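Local structure of putative curved DNA-binding protein (Chaetomium thermophilum var. thermophilum DSM 1495, 4IPA) at residues 349-353 and 354-358; 167-170 and 171-175; 317-320 and 321-325; 289-292 and 293-297. The protein is a thermophilic Arx1 of the peptidase M24 (methionine aminopeptidase) family, linked to ribosome biogenesis, and possibly binds DNA. All coordinates share one frame; numbering follows the deposited sequence.

Overall arrangement
The four contacts fall into two neighbourhoods. Contacts 1 and 2 lie together, their centres about 10 Å apart, where Leu173 and Leu174 of contact 2 pack on the hairpin turn of contact 1. Contacts 3 and 4 sit on two neighbouring helices, 312-324 and 286-299, with centres about 12 Å apart and Cys322 touching Tyr292; contacts 2 and 3 are about 44 Å apart between centres. Contact 1 is partly buried and combines strand pairing, a bound water and an isoleucine cluster. Contact 2 is a surface loop of two turns held by one cross-segment bond and apolar touches. Contacts 3 and 4, also partly buried, rely on helical backbone bonds.

Contact 1. Residues 349-353 and 354-358; sequences IAITK and NGITR
Thr352 and Gly355 close the hairpin of strands 342-352 and 355-360 through two backbone bonds. Thr352 N reaches Gly355 O over 2.8 Å, almost straight at 175°, while Gly355 N returns to Thr352 O from above the carbonyl plane. Ala350 and Thr357 form the next hydrogen-bonded pair, Ala350 N donating to Thr357 O at 2.8 Å and Thr357 N to Ala350 O. A type I turn runs from Thr352 to Gly355 with Lys353 and Asn354 at its centre, and Gly355 has phi 95°, where a beta carbon would jam against the preceding carbonyl oxygen.

The polar side chains meet at Thr352 OG1. With chi1 at 69° it lies between its own N and carbonyl carbon and accepts Asn354 N at 3.2 Å, an ST turn. Water 1 bonds to the same OG1 at 2.9 Å, donates to Ala350 O and Gly355 O, and bonds to Thr357 OG1. A valine here lacks that oxygen and would probably leave Asn354 N without its side-chain acceptor and water 1 less firmly held.

The other face carries the isoleucines: Ile349 CD1 meets Ile356 CD1 at 3.9 Å, and Ile351 CG1 lies alongside Ile356 CG1 at 4.1 Å. Trp251 packs on Ile349 and Ile351, Leu165 on Ile349, Val169 and Leu389 on Ile356. The hairpin is two-sided: water-bridged at Thr352 and Thr357, largely apolar opposite, with Arg358 at its edge bridged to Glu162.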
loop_
_atom_site.group_PDB
_atom_site.type_symbol
_atom_site.label_atom_id
_atom_site.label_comp_id
_atom_site.label_asym_id
_atom_site.label_seq_id
_atom_site.Cartn_x
_atom_site.Cartn_y
_atom_site.Cartn_z
ATOM N N ILE A 349 0.889 -3.700 -9.490
ATOM C CA ILE A 349 1.382 -4.530 -10.590
ATOM C C ILE A 349 0.381 -4.728 -11.719
ATOM O O ILE A 349 -0.828 -4.576 -11.542
ATOM C CB ILE A 349 1.763 -5.950 -10.127
ATOM C CG1 ILE A 349 0.503 -6.708 -9.691
ATOM C CG2 ILE A 349 2.856 -5.905 -9.053
ATOM C CD1 ILE A 349 0.742 -8.145 -9.279
ATOM N N ALA A 350 0.912 -5.104 -12.878
ATOM C CA ALA A 350 0.091 -5.588 -13.976
ATOM C C ALA A 350 0.463 -7.035 -14.301
ATOM O O ALA A 350 1.636 -7.406 -14.294
ATOM C CB ALA A 350 0.258 -4.707 -15.198
ATOM N N ILE A 351 -0.552 -7.847 -14.560
ATOM C CA ILE A 351 -0.355 -9.226 -14.933
ATOM C C ILE A 351 -0.676 -9.354 -16.406
ATOM O O ILE A 351 -1.809 -9.124 -16.814
ATOM C CB ILE A 351 -1.272 -10.155 -14.130
ATOM C CG1 ILE A 351 -1.125 -9.855 -12.628
ATOM C CG2 ILE A 351 -0.952 -11.606 -14.450
ATOM C CD1 ILE A 351 -1.855 -10.825 -11.679
ATOM N N THR A 352 0.326 -9.689 -17.213
ATOM C CA THR A 352 0.103 -9.866 -18.643
ATOM C C THR A 352 0.648 -11.212 -19.102
ATOM O O THR A 352 1.196 -11.986 -18.309
ATOM C CB THR A 352 0.825 -8.786 -19.472
ATOM O OG1 THR A 352 2.243 -8.999 -19.389
ATOM C CG2 THR A 352 0.494 -7.390 -18.973
ATOM N N LYS A 353 0.500 -11.453 -20.403
ATOM C CA LYS A 353 1.082 -12.585 -21.114
ATOM C C LYS A 353 2.465 -12.920 -20.608
ATOM O O LYS A 353 2.808 -14.084 -20.410
ATOM C CB LYS A 353 1.245 -12.191 -22.578
ATOM C CG LYS A 353 0.416 -12.956 -23.557
ATOM C CD LYS A 353 0.465 -12.247 -24.906
ATOM C CE LYS A 353 1.891 -11.854 -25.264
ATOM N NZ LYS A 353 1.944 -11.041 -26.514
ATOM N N ASN A 354 3.268 -11.874 -20.441
ATOM C CA ASN A 354 4.671 -12.017 -20.092
ATOM C C ASN A 354 4.926 -12.093 -18.595
ATOM O O ASN A 354 6.064 -11.982 -18.149
ATOM C CB ASN A 354 5.458 -10.860 -20.695
ATOM C CG ASN A 354 5.511 -10.927 -22.214
ATOM O OD1 ASN A 354 5.739 -11.994 -22.794
ATOM N ND2 ASN A 354 5.288 -9.787 -22.864
ATOM N N GLY A 355 3.868 -12.289 -17.819
ATOM C CA GLY A 355 3.995 -12.336 -16.376
ATOM C C GLY A 355 3.710 -11.004 -15.687
ATOM O O GLY A 355 2.864 -10.208 -16.118
ATOM N N ILE A 356 4.430 -10.763 -14.601
ATOM C CA ILE A 356 4.104 -9.665 -13.712
ATOM C C ILE A 356 5.075 -8.520 -13.863
ATOM O O ILE A 356 6.288 -8.703 -13.710
ATOM C CB ILE A 356 4.058 -10.135 -12.239
ATOM C CG1 ILE A 356 2.766 -10.925 -12.000
ATOM C CG2 ILE A 356 4.173 -8.943 -11.279
ATOM C CD1 ILE A 356 2.544 -11.339 -10.583
ATOM N N THR A 357 4.514 -7.345 -14.158
ATOM C CA THR A 357 5.257 -6.088 -14.253
ATOM C C THR A 357 4.901 -5.146 -13.103
ATOM O O THR A 357 3.716 -4.935 -12.793
ATOM C CB THR A 357 4.901 -5.343 -15.563
ATOM O OG1 THR A 357 5.078 -6.223 -16.672
ATOM C CG2 THR A 357 5.797 -4.117 -15.755
ATOM N N ARG A 358 5.920 -4.558 -12.486
ATOM C CA ARG A 358 5.694 -3.578 -11.423
ATOM C C ARG A 358 5.466 -2.207 -12.055
ATOM O O ARG A 358 6.417 -1.505 -12.378
ATOM C CB ARG A 358 6.884 -3.518 -10.458
ATOM C CG ARG A 358 7.342 -4.875 -9.930
ATOM C CD ARG A 358 8.471 -4.755 -8.870
ATOM N NE ARG A 358 9.294 -5.970 -8.849
ATOM C CZ ARG A 358 9.682 -6.623 -7.758
ATOM N NH1 ARG A 358 9.335 -6.190 -6.555
ATOM N NH2 ARG A 358 10.439 -7.715 -7.870
HETATM O O HOH W 1 3.062 -7.722 -16.932
HETATM O O HOH W 2 4.301 -7.043 -20.958
#

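Contact 2. Residues 167-170 and 171-175; sequences LMVP and PGLLA
A type II beta turn runs from Pro170 to Leu173, in the loop that follows helix 148-167, and a type I turn from Gly172 to Ala175 overlaps it. The first turn closes with Leu173 N donating to Pro170 O at 3.2 Å; the bond is fairly straight at 164°, its donor tilted somewhat out of the carbonyl plane. Pro171 and Gly172 fill the two central positions. The pyrrolidine ring restricts the backbone at the first, and at the second Gly172 takes phi 86°, where a beta carbon would be pressed against the carbonyl oxygen of Pro171. The second turn closes with Ala175 N on Gly172 O, also at 3.2 Å.

Apolar side chains meet across the turns. Val169 CG1, set anti to its own backbone N (chi1 -178°), touches Leu174 CD1 at 3.6 Å, the two side chains crossing at about a right angle. The same methyl lies 4.1 Å from Leu173 CB, so it is touched by both leucines. Leu173 CB in turn rests 3.4 Å from Pro170 O, and CD2 of Leu173 approaches Pro170 CD more loosely, at 4.3 Å.

Beyond the loop, Val169 packs on Ile356 of the hairpin strand 355-360, Leu173 on Val247 and Leu174 on Lys391. Proline then glycine at the central positions is the classic sequence of a type II beta turn.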
loop_
_atom_site.group_PDB
_atom_site.type_symbol
_atom_site.label_atom_id
_atom_site.label_comp_id
_atom_site.label_asym_id
_atom_site.label_seq_id
_atom_site.Cartn_x
_atom_site.Cartn_y
_atom_site.Cartn_z
ATOM N N LEU A 167 4.027 -15.905 -6.109
ATOM C CA LEU A 167 2.853 -16.737 -5.870
ATOM C C LEU A 167 1.662 -16.232 -6.668
ATOM O O LEU A 167 0.625 -16.899 -6.738
ATOM C CB LEU A 167 2.502 -16.778 -4.381
ATOM C CG LEU A 167 3.543 -17.494 -3.511
ATOM C CD1 LEU A 167 3.185 -17.469 -2.026
ATOM C CD2 LEU A 167 3.684 -18.926 -4.000
ATOM N N MET A 168 1.809 -15.054 -7.274
ATOM C CA MET A 168 0.694 -14.436 -7.985
ATOM C C MET A 168 0.742 -14.664 -9.497
ATOM O O MET A 168 -0.234 -14.423 -10.202
ATOM C CB MET A 168 0.600 -12.938 -7.665
ATOM C CG MET A 168 0.200 -12.615 -6.216
ATOM S SD MET A 168 0.017 -10.828 -5.945
ATOM C CE MET A 168 -1.587 -10.492 -6.700
ATOM N N VAL A 169 1.884 -15.106 -9.995
ATOM C CA VAL A 169 1.984 -15.519 -11.383
ATOM C C VAL A 169 1.044 -16.709 -11.599
ATOM O O VAL A 169 1.164 -17.723 -10.919
ATOM C CB VAL A 169 3.433 -15.890 -11.740
ATOM C CG1 VAL A 169 3.537 -16.281 -13.222
ATOM C CG2 VAL A 169 4.341 -14.707 -11.445
ATOM N N PRO A 170 0.060 -16.559 -12.503
ATOM C CA PRO A 170 -0.862 -17.649 -12.849
ATOM C C PRO A 170 -0.074 -18.891 -13.251
ATOM O O PRO A 170 0.927 -18.776 -13.961
ATOM C CB PRO A 170 -1.622 -17.089 -14.049
ATOM C CG PRO A 170 -1.637 -15.622 -13.797
ATOM C CD PRO A 170 -0.297 -15.302 -13.178
ATOM N N PRO A 171 -0.506 -20.066 -12.779
ATOM C CA PRO A 171 0.256 -21.305 -12.964
ATOM C C PRO A 171 0.639 -21.534 -14.421
ATOM O O PRO A 171 -0.209 -21.456 -15.307
ATOM C CB PRO A 171 -0.724 -22.383 -12.490
ATOM C CG PRO A 171 -1.565 -21.674 -11.468
ATOM C CD PRO A 171 -1.756 -20.292 -12.027
ATOM N N GLY A 172 1.918 -21.779 -14.662
ATOM C CA GLY A 172 2.381 -22.174 -15.978
ATOM C C GLY A 172 2.695 -21.061 -16.963
ATOM O O GLY A 172 3.300 -21.308 -18.009
ATOM N N LEU A 173 2.294 -19.838 -16.634
ATOM C CA LEU A 173 2.500 -18.702 -17.527
ATOM C C LEU A 173 3.963 -18.558 -17.958
ATOM O O LEU A 173 4.261 -18.212 -19.099
ATOM C CB LEU A 173 2.010 -17.411 -16.866
ATOM C CG LEU A 173 1.957 -16.177 -17.767
ATOM C CD1 LEU A 173 0.888 -16.359 -18.864
ATOM C CD2 LEU A 173 1.708 -14.900 -16.946
ATOM N N LEU A 174 4.886 -18.833 -17.048
ATOM C CA LEU A 174 6.296 -18.643 -17.357
ATOM C C LEU A 174 7.094 -19.957 -17.323
ATOM O O LEU A 174 8.320 -19.941 -17.365
ATOM C CB LEU A 174 6.911 -17.602 -16.410
ATOM C CG LEU A 174 6.142 -16.276 -16.222
ATOM C CD1 LEU A 174 6.608 -15.520 -14.953
ATOM C CD2 LEU A 174 6.201 -15.366 -17.468
ATOM N N ALA A 175 6.394 -21.086 -17.249
ATOM C CA ALA A 175 7.048 -22.394 -17.222
ATOM C C ALA A 175 7.965 -22.568 -18.426
ATOM O O ALA A 175 7.637 -22.152 -19.542
ATOM C CB ALA A 175 6.023 -23.513 -17.182
#

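Contact 3. Residues 317-320 and 321-325; sequences SGVI and ECVRG
Val319 and Val323, one turn apart on helix 312-324, lie side by side and point the same way, with CG2 of Val319 3.8 Å from CG2 of Val323. Val323 places that methyl beside its own backbone N, anti to the carbonyl carbon, which also brings it to 3.3 Å from Val319 O. Beneath the pair, Val323 N donates to Val319 O at 2.9 Å. Arg324 N donates to Ile320 O, which takes a second, weak bond from Val323 N.

Just before this the helix is stretched. Cys322 N makes only a weak bond to Gly318 O, at 3.4 Å. Water 3 steps in between Ser317 O and Glu321 N, which stand 4.5 Å apart: it donates to the carbonyl at 2.6 Å and accepts from the amide at 3.1 Å. This is an alpha-helix with a hydrated turn, its i to i+4 pattern bridged by solvent at one rung and regular again from Val319 onward.

Outward from the backbone, His274 of strand 273-276 packs against both valines, while Phe328 of strand 328-330 meets Val319 and Cys322. Glu321, its chain extended beyond CG, reaches the start of helix 286-299: OE1 bonds to Arg285 N, OE2 to Lys284 N, and these amides just ahead of the helix would probably favour the negative charge of the carboxylate. Ser288 OG pairs with both Glu321 OE1 and Gly318 O, its single hydrogen probably shared or alternating between them, which ties the loosened turn to the neighbouring helix.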
loop_
_atom_site.group_PDB
_atom_site.type_symbol
_atom_site.label_atom_id
_atom_site.label_comp_id
_atom_site.label_asym_id
_atom_site.label_seq_id
_atom_site.Cartn_x
_atom_site.Cartn_y
_atom_site.Cartn_z
ATOM N N SER A 317 -17.609 17.591 11.182
ATOM C CA SER A 317 -19.050 17.566 11.371
ATOM C C SER A 317 -19.727 16.619 10.387
ATOM O O SER A 317 -20.490 15.748 10.780
ATOM C CB SER A 317 -19.606 18.984 11.223
ATOM O OG SER A 317 -21.015 18.971 11.164
ATOM N N GLY A 318 -19.450 16.804 9.102
ATOM C CA GLY A 318 -20.096 16.016 8.072
ATOM C C GLY A 318 -19.648 14.563 7.998
ATOM O O GLY A 318 -20.429 13.688 7.620
ATOM N N VAL A 319 -18.399 14.288 8.365
ATOM C CA VAL A 319 -17.896 12.924 8.252
ATOM C C VAL A 319 -18.701 11.938 9.100
ATOM O O VAL A 319 -18.885 10.779 8.716
ATOM C CB VAL A 319 -16.395 12.800 8.584
ATOM C CG1 VAL A 319 -16.154 12.948 10.094
ATOM C CG2 VAL A 319 -15.882 11.458 8.092
ATOM N N ILE A 320 -19.185 12.409 10.244
ATOM C CA ILE A 320 -19.914 11.554 11.170
ATOM C C ILE A 320 -21.082 10.819 10.501
ATOM O O ILE A 320 -21.101 9.583 10.469
ATOM C CB ILE A 320 -20.417 12.353 12.384
ATOM C CG1 ILE A 320 -19.222 12.988 13.109
ATOM C CG2 ILE A 320 -21.270 11.459 13.298
ATOM C CD1 ILE A 320 -19.589 13.866 14.309
ATOM N N GLU A 321 -22.043 11.568 9.956
ATOM C CA GLU A 321 -23.177 10.928 9.295
ATOM C C GLU A 321 -22.763 10.126 8.059
ATOM O O GLU A 321 -23.359 9.097 7.735
ATOM C CB GLU A 321 -24.249 11.944 8.903
ATOM C CG GLU A 321 -25.547 11.259 8.473
ATOM C CD GLU A 321 -26.590 12.209 7.920
ATOM O OE1 GLU A 321 -26.238 13.345 7.527
ATOM O OE2 GLU A 321 -27.773 11.804 7.888
ATOM N N CYS A 322 -21.749 10.602 7.355
ATOM C CA CYS A 322 -21.308 9.917 6.151
ATOM C C CYS A 322 -20.802 8.505 6.482
ATOM O O CYS A 322 -21.051 7.561 5.734
ATOM C CB CYS A 322 -20.233 10.738 5.417
ATOM S SG CYS A 322 -20.838 12.241 4.547
ATOM N N VAL A 323 -20.100 8.371 7.607
ATOM C CA VAL A 323 -19.573 7.081 8.039
ATOM C C VAL A 323 -20.690 6.224 8.629
ATOM O O VAL A 323 -20.819 5.037 8.310
ATOM C CB VAL A 323 -18.457 7.250 9.100
ATOM C CG1 VAL A 323 -18.065 5.882 9.725
ATOM C CG2 VAL A 323 -17.252 7.960 8.493
ATOM N N ARG A 324 -21.490 6.832 9.499
ATOM C CA ARG A 324 -22.577 6.115 10.121
ATOM C C ARG A 324 -23.480 5.559 9.020
ATOM O O ARG A 324 -23.924 4.421 9.092
ATOM C CB ARG A 324 -23.356 7.013 11.087
ATOM C CG ARG A 324 -24.390 6.252 11.911
ATOM C CD ARG A 324 -23.750 5.248 12.900
ATOM N NE ARG A 324 -22.948 5.910 13.936
ATOM C CZ ARG A 324 -23.450 6.528 15.008
ATOM N NH1 ARG A 324 -24.763 6.584 15.209
ATOM N NH2 ARG A 324 -22.631 7.101 15.888
ATOM N N GLY A 325 -23.695 6.348 7.976
ATOM C CA GLY A 325 -24.593 5.962 6.904
ATOM C C GLY A 325 -24.003 4.996 5.899
ATOM O O GLY A 325 -24.709 4.482 5.031
HETATM O O HOH W 3 -22.599 14.607 9.873
#

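Contact 4. Residues 289-292 and 293-297; sequences RKIY and SEVQK
This is a local contact along one helix, 286-299, where Tyr292 meets Gln296 and Ile291 meets Glu294 and Val295. Four regular backbone bonds carry it, from Ser293 N to Arg289 O at 2.9 Å through to Gln296 N on Tyr292 O at the same length.

On the side facing strand 328-330, Val295 CG2 sits 3.2 Å from Ile291 O, and Phe328 of that strand lies against Ile291, Tyr292 and Val295. Glu294 runs out extended beside Ile291, bringing OE1 to 3.3 Å from Ile291 CD1. Water 5 donates to that OE1 at 3.0 Å, and OE2 bonds to Glu310 N, so both carboxylate oxygens have partners.

Tyr292 holds its ring anti to its own backbone N (chi1 -179°), and the amide of Gln296 crosses it obliquely, the planes 77° apart, with OE1 of Gln296 3.8 Å from Tyr292 CE1. The phenol oxygen bonds to Arg276 NE of strand 273-276. At the Arg289 end, water 4 links Arg289 O to Ser293 OG, the latter at 2.7 Å.

Apolar residues packed toward strand 328-330, with Arg289, Gln296 and Lys290, salt-bridged to Asp314, exposed along the outer side, are the pattern of an amphipathic alpha-helix.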
loop_
_atom_site.group_PDB
_atom_site.type_symbol
_atom_site.label_atom_id
_atom_site.label_comp_id
_atom_site.label_asym_id
_atom_site.label_seq_id
_atom_site.Cartn_x
_atom_site.Cartn_y
_atom_site.Cartn_z
ATOM N N ARG A 289 -23.926 16.451 3.461
ATOM C CA ARG A 289 -24.090 16.484 2.011
ATOM C C ARG A 289 -23.018 17.353 1.382
ATOM O O ARG A 289 -22.539 17.088 0.276
ATOM C CB ARG A 289 -25.480 16.986 1.624
ATOM C CG ARG A 289 -26.598 16.091 2.127
ATOM C CD ARG A 289 -27.948 16.494 1.525
ATOM N NE ARG A 289 -28.400 17.798 2.003
ATOM C CZ ARG A 289 -29.121 17.979 3.106
ATOM N NH1 ARG A 289 -29.478 16.935 3.846
ATOM N NH2 ARG A 289 -29.490 19.202 3.465
ATOM N N LYS A 290 -22.646 18.399 2.105
ATOM C CA LYS A 290 -21.682 19.370 1.604
ATOM C C LYS A 290 -20.301 18.736 1.440
ATOM O O LYS A 290 -19.633 18.918 0.430
ATOM C CB LYS A 290 -21.609 20.569 2.555
ATOM C CG LYS A 290 -20.554 21.584 2.177
ATOM C CD LYS A 290 -20.578 22.787 3.115
ATOM C CE LYS A 290 -19.684 23.902 2.580
ATOM N NZ LYS A 290 -19.497 24.978 3.583
ATOM N N ILE A 291 -19.884 18.011 2.466
ATOM C CA ILE A 291 -18.606 17.319 2.489
ATOM C C ILE A 291 -18.660 16.163 1.485
ATOM O O ILE A 291 -17.691 15.883 0.779
ATOM C CB ILE A 291 -18.340 16.791 3.914
ATOM C CG1 ILE A 291 -17.867 17.939 4.809
ATOM C CG2 ILE A 291 -17.354 15.654 3.911
ATOM C CD1 ILE A 291 -16.801 18.778 4.183
ATOM N N TYR A 292 -19.816 15.512 1.416
ATOM C CA TYR A 292 -20.010 14.407 0.501
ATOM C C TYR A 292 -19.791 14.839 -0.949
ATOM O O TYR A 292 -19.103 14.159 -1.715
ATOM C CB TYR A 292 -21.412 13.828 0.647
ATOM C CG TYR A 292 -21.620 12.658 -0.279
ATOM C CD1 TYR A 292 -22.045 12.851 -1.586
ATOM C CD2 TYR A 292 -21.352 11.367 0.147
ATOM C CE1 TYR A 292 -22.219 11.780 -2.440
ATOM C CE2 TYR A 292 -21.526 10.285 -0.695
ATOM C CZ TYR A 292 -21.962 10.497 -1.988
ATOM O OH TYR A 292 -22.118 9.423 -2.818
ATOM N N SER A 293 -20.372 15.978 -1.313
ATOM C CA SER A 293 -20.236 16.499 -2.669
ATOM C C SER A 293 -18.837 16.996 -2.943
ATOM O O SER A 293 -18.301 16.757 -4.012
ATOM C CB SER A 293 -21.255 17.601 -2.948
ATOM O OG SER A 293 -22.548 17.035 -2.942
ATOM N N GLU A 294 -18.248 17.679 -1.975
ATOM C CA GLU A 294 -16.853 18.093 -2.109
ATOM C C GLU A 294 -15.955 16.889 -2.439
ATOM O O GLU A 294 -15.040 16.987 -3.263
ATOM C CB GLU A 294 -16.350 18.766 -0.827
ATOM C CG GLU A 294 -14.863 19.084 -0.860
ATOM C CD GLU A 294 -14.330 19.601 0.465
ATOM O OE1 GLU A 294 -15.071 19.570 1.464
ATOM O OE2 GLU A 294 -13.162 20.041 0.514
ATOM N N VAL A 295 -16.231 15.757 -1.796
ATOM C CA VAL A 295 -15.380 14.583 -1.941
ATOM C C VAL A 295 -15.665 13.861 -3.258
ATOM O O VAL A 295 -14.748 13.434 -3.955
ATOM C CB VAL A 295 -15.554 13.618 -0.764
ATOM C CG1 VAL A 295 -14.941 12.262 -1.101
ATOM C CG2 VAL A 295 -14.941 14.198 0.492
ATOM N N GLN A 296 -16.940 13.737 -3.603
ATOM C CA GLN A 296 -17.292 13.101 -4.859
ATOM C C GLN A 296 -16.586 13.791 -6.018
ATOM O O GLN A 296 -16.013 13.135 -6.893
ATOM C CB GLN A 296 -18.803 13.136 -5.089
ATOM C CG GLN A 296 -19.195 12.697 -6.492
ATOM C CD GLN A 296 -20.678 12.396 -6.620
ATOM O OE1 GLN A 296 -21.507 13.040 -5.979
ATOM N NE2 GLN A 296 -21.018 11.406 -7.444
ATOM N N LYS A 297 -16.608 15.117 -6.009
ATOM C CA LYS A 297 -16.007 15.891 -7.083
ATOM C C LYS A 297 -14.482 15.846 -7.102
ATOM O O LYS A 297 -13.874 15.722 -8.158
ATOM C CB LYS A 297 -16.524 17.331 -7.059
ATOM C CG LYS A 297 -17.993 17.440 -7.466
ATOM C CD LYS A 297 -18.595 18.774 -7.020
ATOM C CE LYS A 297 -19.740 19.233 -7.940
ATOM N NZ LYS A 297 -20.359 20.526 -7.491
HETATM O O HOH W 4 -24.225 15.668 -1.388
HETATM O O HOH W 5 -17.444 21.359 1.639
#